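Local coordinates for protein AopB (Aeromonas hydrophila, PDB 3WXX) that acts as a type III secretion translocator, is held in complex with its chaperone AcrH, and probably helps build the translocon in the host-cell membrane, at residues B[132-137]-B[212-217]; B[143-148]-B[189-194]. One frame throughout, in Å; residues are numbered along the deposited sequence.

Interaction 1 of 2, residues B[132-137]-B[212-217]; sequences IGAILI and KFATQA
The methyl of Ala-214 rests directly on the backbone of helix 126-151 at Gly-133 and Ala-134. Its CB lies 3.6 Å from Gly-133 C and 3.4 Å from Ala-134 N. Gly-133 has no side chain, and the CA atoms of Gly-133 and Ala-214 come within 4.4 Å. No other CA pair of the two segments is closer. The local axes pass 8.0 Å apart, with 121° between their directions.

Apolar side chains make the remaining contacts. Ala-134 meets Ala-214 methyl to methyl, CB to CB, at 4.4 Å. One turn after Gly-133, Ile-137 reaches over with its ethyl branch, and its CD1 lies 3.9 Å from Phe-213 CB. CG1 of Ile-137 sits beside its own backbone N (chi1 -55°), which carries this branch toward the other helix. The two side chains cross at about a right angle. Phe-213 touches through CB, while its ring leads away from the contact. Ala-214 also packs on Met-130, earlier on helix 126-151.

The side chains that meet are all apolar, and one methyl lies against peptide backbone. Small residues let the helices approach closely at its centre, and dispersion forces and burial, not directed bonds, hold the pair.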
loop_
_atom_site.group_PDB
_atom_site.type_symbol
_atom_site.label_atom_id
_atom_site.label_comp_id
_atom_site.label_asym_id
_atom_site.label_seq_id
_atom_site.Cartn_x
_atom_site.Cartn_y
_atom_site.Cartn_z
ATOM N N ILE B 132 8.516 2.799 4.045
ATOM C CA ILE B 132 9.196 2.370 5.282
ATOM C C ILE B 132 9.828 3.544 6.001
ATOM O O ILE B 132 9.652 3.708 7.187
ATOM C CB ILE B 132 10.267 1.303 5.020
ATOM C CG1 ILE B 132 9.604 -0.055 4.866
ATOM C CG2 ILE B 132 11.236 1.220 6.185
ATOM C CD1 ILE B 132 10.471 -1.027 4.105
ATOM N N GLY B 133 10.552 4.362 5.252
ATOM C CA GLY B 133 11.069 5.646 5.769
ATOM C C GLY B 133 10.024 6.537 6.413
ATOM O O GLY B 133 10.197 6.994 7.532
ATOM N N ALA B 134 8.900 6.730 5.725
ATOM C CA ALA B 134 7.797 7.539 6.256
ATOM C C ALA B 134 7.268 7.000 7.574
ATOM O O ALA B 134 6.890 7.768 8.496
ATOM C CB ALA B 134 6.680 7.645 5.234
ATOM N N ILE B 135 7.267 5.684 7.683
ATOM C CA ILE B 135 6.838 5.002 8.936
ATOM C C ILE B 135 7.820 5.196 10.083
ATOM O O ILE B 135 7.409 5.469 11.208
ATOM C CB ILE B 135 6.570 3.510 8.695
ATOM C CG1 ILE B 135 5.294 3.366 7.835
ATOM C CG2 ILE B 135 6.512 2.772 10.008
ATOM C CD1 ILE B 135 4.932 1.954 7.467
ATOM N N LEU B 136 9.107 5.159 9.781
ATOM C CA LEU B 136 10.141 5.580 10.765
ATOM C C LEU B 136 10.033 7.035 11.234
ATOM O O LEU B 136 10.083 7.303 12.428
ATOM C CB LEU B 136 11.537 5.403 10.186
ATOM C CG LEU B 136 12.014 3.961 10.194
ATOM C CD1 LEU B 136 13.112 3.787 9.159
ATOM C CD2 LEU B 136 12.474 3.555 11.589
ATOM N N ILE B 137 9.847 7.958 10.293
ATOM C CA ILE B 137 9.628 9.358 10.656
ATOM C C ILE B 137 8.280 9.640 11.338
ATOM O O ILE B 137 8.227 10.390 12.302
ATOM C CB ILE B 137 9.667 10.282 9.447
ATOM C CG1 ILE B 137 10.969 10.110 8.660
ATOM C CG2 ILE B 137 9.467 11.718 9.883
ATOM C CD1 ILE B 137 12.206 10.492 9.431
ATOM N N LYS B 212 8.999 14.012 2.915
ATOM C CA LYS B 212 10.198 14.812 2.723
ATOM C C LYS B 212 11.434 14.087 3.232
ATOM O O LYS B 212 12.384 13.876 2.512
ATOM C CB LYS B 212 10.074 16.097 3.533
ATOM C CG LYS B 212 10.471 17.343 2.804
ATOM C CD LYS B 212 9.306 17.908 2.010
ATOM C CE LYS B 212 9.681 19.057 1.054
ATOM N NZ LYS B 212 11.125 19.475 1.004
ATOM N N PHE B 213 11.398 13.685 4.496
ATOM C CA PHE B 213 12.553 13.125 5.138
ATOM C C PHE B 213 12.797 11.688 4.732
ATOM O O PHE B 213 13.931 11.259 4.696
ATOM C CB PHE B 213 12.419 13.265 6.655
ATOM C CG PHE B 213 12.591 14.689 7.152
ATOM C CD1 PHE B 213 12.653 15.782 6.256
ATOM C CD2 PHE B 213 12.669 14.948 8.525
ATOM C CE1 PHE B 213 12.805 17.077 6.725
ATOM C CE2 PHE B 213 12.825 16.240 8.999
ATOM C CZ PHE B 213 12.890 17.305 8.100
ATOM N N ALA B 214 11.756 10.928 4.427
ATOM C CA ALA B 214 11.934 9.575 3.882
ATOM C C ALA B 214 12.616 9.655 2.528
ATOM O O ALA B 214 13.442 8.823 2.147
ATOM C CB ALA B 214 10.605 8.919 3.725
ATOM N N THR B 215 12.293 10.719 1.823
ATOM C CA THR B 215 12.899 10.998 0.540
ATOM C C THR B 215 14.399 11.351 0.675
ATOM O O THR B 215 15.191 10.876 -0.145
ATOM C CB THR B 215 12.071 12.070 -0.217
ATOM O OG1 THR B 215 10.810 11.485 -0.564
ATOM C CG2 THR B 215 12.781 12.586 -1.490
ATOM N N GLN B 216 14.782 12.142 1.690
ATOM C CA GLN B 216 16.213 12.433 1.951
ATOM C C GLN B 216 16.945 11.194 2.500
ATOM O O GLN B 216 18.070 10.907 2.083
ATOM C CB GLN B 216 16.447 13.598 2.918
ATOM C CG GLN B 216 16.053 15.007 2.530
ATOM C CD GLN B 216 15.289 15.164 1.214
ATOM O OE1 GLN B 216 14.591 14.261 0.755
ATOM N NE2 GLN B 216 15.425 16.342 0.604
ATOM N N ALA B 217 16.318 10.457 3.415
ATOM C CA ALA B 217 16.901 9.215 3.923
ATOM C C ALA B 217 17.185 8.272 2.765
ATOM O O ALA B 217 18.186 7.549 2.783
ATOM C CB ALA B 217 15.979 8.549 4.939
#

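Interaction 2 of 2, residues B[143-148]-B[189-194]; sequences AAVGAM and LVAIVS
Ala-191 is the first residue of 189-194 to touch helix 126-151, and it meets Val-145 and Met-148. Its CB lies 3.6 Å from Met-148 CB and 3.8 Å from Val-145 CG2. The methyl thus meets two side chains three residues apart on one face of that helix. Met-148 and Ala-191 also have the closest CA atoms, at 5.5 Å. Chi1 of Val-145 is 68°, which sets CG1 between the backbone N and the carbonyl carbon and CG2 anti to N; CG2 does the touching.

Next comes Ile-192. Its CB points away from helix 126-151, but the end of the side chain swings back. Its CD1 reaches Val-145 CG2 at 4.5 Å, a loose apolar contact. Val-145 and Ile-192 both also pack on helix 201-217, Val-145 on Ala-207 and Val-211, Ile-192 on Ala-204 and Met-208.

Ser-194 closes the segment. Its CB lies 4.3 Å from CE of Met-148, a selenomethionine, whose chain bends at chi2 (-81°). The OG of Ser-194 turns back to its own helix and appears to donate to Val-190 O, though the modelled distance is too short to trust in detail. Ser-194 also packs on Thr-36 and Ala-39 of helix 24-42.

The local axes of the two segments pass 9.0 Å apart, with 128° between their directions. This is a steep, mainly antiparallel crossing of two helices in an all-helical core. Both segments lie in predicted membrane-spanning stretches, and the apolar packing is consistent with hydrophobic helices folded together while the translocator is bound to AcrH.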
loop_
_atom_site.group_PDB
_atom_site.type_symbol
_atom_site.label_atom_id
_atom_site.label_comp_id
_atom_site.label_asym_id
_atom_site.label_seq_id
_atom_site.Cartn_x
_atom_site.Cartn_y
_atom_site.Cartn_z
ATOM N N ALA B 143 2.406 5.630 7.365
ATOM C CA ALA B 143 1.721 4.510 6.742
ATOM C C ALA B 143 0.533 5.020 5.945
ATOM O O ALA B 143 0.333 4.613 4.812
ATOM C CB ALA B 143 1.238 3.520 7.781
ATOM N N ALA B 144 -0.265 5.876 6.577
ATOM C CA ALA B 144 -1.428 6.449 5.924
ATOM C C ALA B 144 -1.093 7.056 4.567
ATOM O O ALA B 144 -1.549 6.580 3.551
ATOM C CB ALA B 144 -2.046 7.512 6.797
ATOM N N VAL B 145 -0.238 8.061 4.539
ATOM C CA VAL B 145 0.065 8.677 3.266
ATOM C C VAL B 145 0.692 7.661 2.306
ATOM O O VAL B 145 0.508 7.759 1.078
ATOM C CB VAL B 145 0.971 9.923 3.419
ATOM C CG1 VAL B 145 2.364 9.523 3.885
ATOM C CG2 VAL B 145 1.037 10.722 2.124
ATOM N N GLY B 146 1.471 6.718 2.851
ATOM C CA GLY B 146 2.133 5.705 2.005
ATOM C C GLY B 146 1.126 4.828 1.331
ATOM O O GLY B 146 1.206 4.550 0.132
ATOM N N ALA B 147 0.134 4.412 2.078
ATOM C CA ALA B 147 -0.887 3.578 1.488
ATOM C C ALA B 147 -1.689 4.364 0.451
ATOM O O ALA B 147 -2.059 3.819 -0.581
ATOM C CB ALA B 147 -1.801 3.017 2.558
HETATM N N MSE B 148 -1.960 5.631 0.746
HETATM C CA MSE B 148 -2.607 6.516 -0.201
HETATM C C MSE B 148 -1.865 6.567 -1.501
HETATM O O MSE B 148 -2.444 6.342 -2.545
HETATM C CB MSE B 148 -2.677 7.951 0.305
HETATM C CG MSE B 148 -3.579 8.126 1.536
HETATM SE SE MSE B 148 -5.417 8.225 0.962
HETATM C CE MSE B 148 -5.904 9.121 2.620
ATOM N N LEU B 189 1.641 14.381 -3.922
ATOM C CA LEU B 189 0.907 15.606 -3.711
ATOM C C LEU B 189 -0.565 15.352 -3.562
ATOM O O LEU B 189 -1.182 15.888 -2.646
ATOM C CB LEU B 189 1.168 16.549 -4.857
ATOM C CG LEU B 189 0.369 17.851 -4.927
ATOM C CD1 LEU B 189 0.356 18.623 -3.616
ATOM C CD2 LEU B 189 0.979 18.678 -6.051
ATOM N N VAL B 190 -1.144 14.507 -4.411
ATOM C CA VAL B 190 -2.603 14.245 -4.280
ATOM C C VAL B 190 -2.880 13.589 -2.900
ATOM O O VAL B 190 -3.803 14.008 -2.171
ATOM C CB VAL B 190 -3.258 13.472 -5.485
ATOM C CG1 VAL B 190 -2.468 13.613 -6.782
ATOM C CG2 VAL B 190 -3.443 11.997 -5.165
ATOM N N ALA B 191 -2.051 12.596 -2.538
ATOM C CA ALA B 191 -2.174 11.907 -1.236
ATOM C C ALA B 191 -2.165 12.874 -0.053
ATOM O O ALA B 191 -2.992 12.751 0.858
ATOM C CB ALA B 191 -1.073 10.857 -1.069
ATOM N N ILE B 192 -1.221 13.827 -0.066
ATOM C CA ILE B 192 -1.166 14.868 0.982
ATOM C C ILE B 192 -2.472 15.632 1.102
ATOM O O ILE B 192 -2.965 15.879 2.210
ATOM C CB ILE B 192 -0.040 15.892 0.764
ATOM C CG1 ILE B 192 1.286 15.293 1.208
ATOM C CG2 ILE B 192 -0.246 17.090 1.648
ATOM C CD1 ILE B 192 2.015 14.591 0.109
ATOM N N VAL B 193 -3.023 16.012 -0.043
ATOM C CA VAL B 193 -4.267 16.742 -0.030
ATOM C C VAL B 193 -5.321 15.823 0.566
ATOM O O VAL B 193 -6.023 16.191 1.516
ATOM C CB VAL B 193 -4.665 17.210 -1.443
ATOM C CG1 VAL B 193 -6.037 17.855 -1.425
ATOM C CG2 VAL B 193 -3.637 18.191 -1.994
ATOM N N SER B 194 -5.427 14.622 -0.002
ATOM C CA SER B 194 -6.407 13.639 0.473
ATOM C C SER B 194 -6.297 13.478 1.986
ATOM O O SER B 194 -7.323 13.382 2.650
ATOM C CB SER B 194 -6.218 12.286 -0.220
ATOM O OG SER B 194 -5.589 12.442 -1.492
#

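Both interactions use helix 126-151. Interaction 1 joins its earlier part to helix 201-217, and interaction 2 joins its later part to helix 179-198, the helix just before 201-217 in the chain. Their centres are 14 Å apart, and Ile-135 packs against Ala-143 between them. Interaction 2 is the core contact, about 4 Å from the centre of the chain. Interaction 1 lies about 12 Å out and is partly buried, with Ile-137 and Phe-213 on the surface. Both are mainly apolar. In interaction 1 a methyl meets the backbone at Gly-133 and Ala-134; in interaction 2 larger side chains, Val-145 and Met-148, meet an alanine methyl, and the axes stand farther apart.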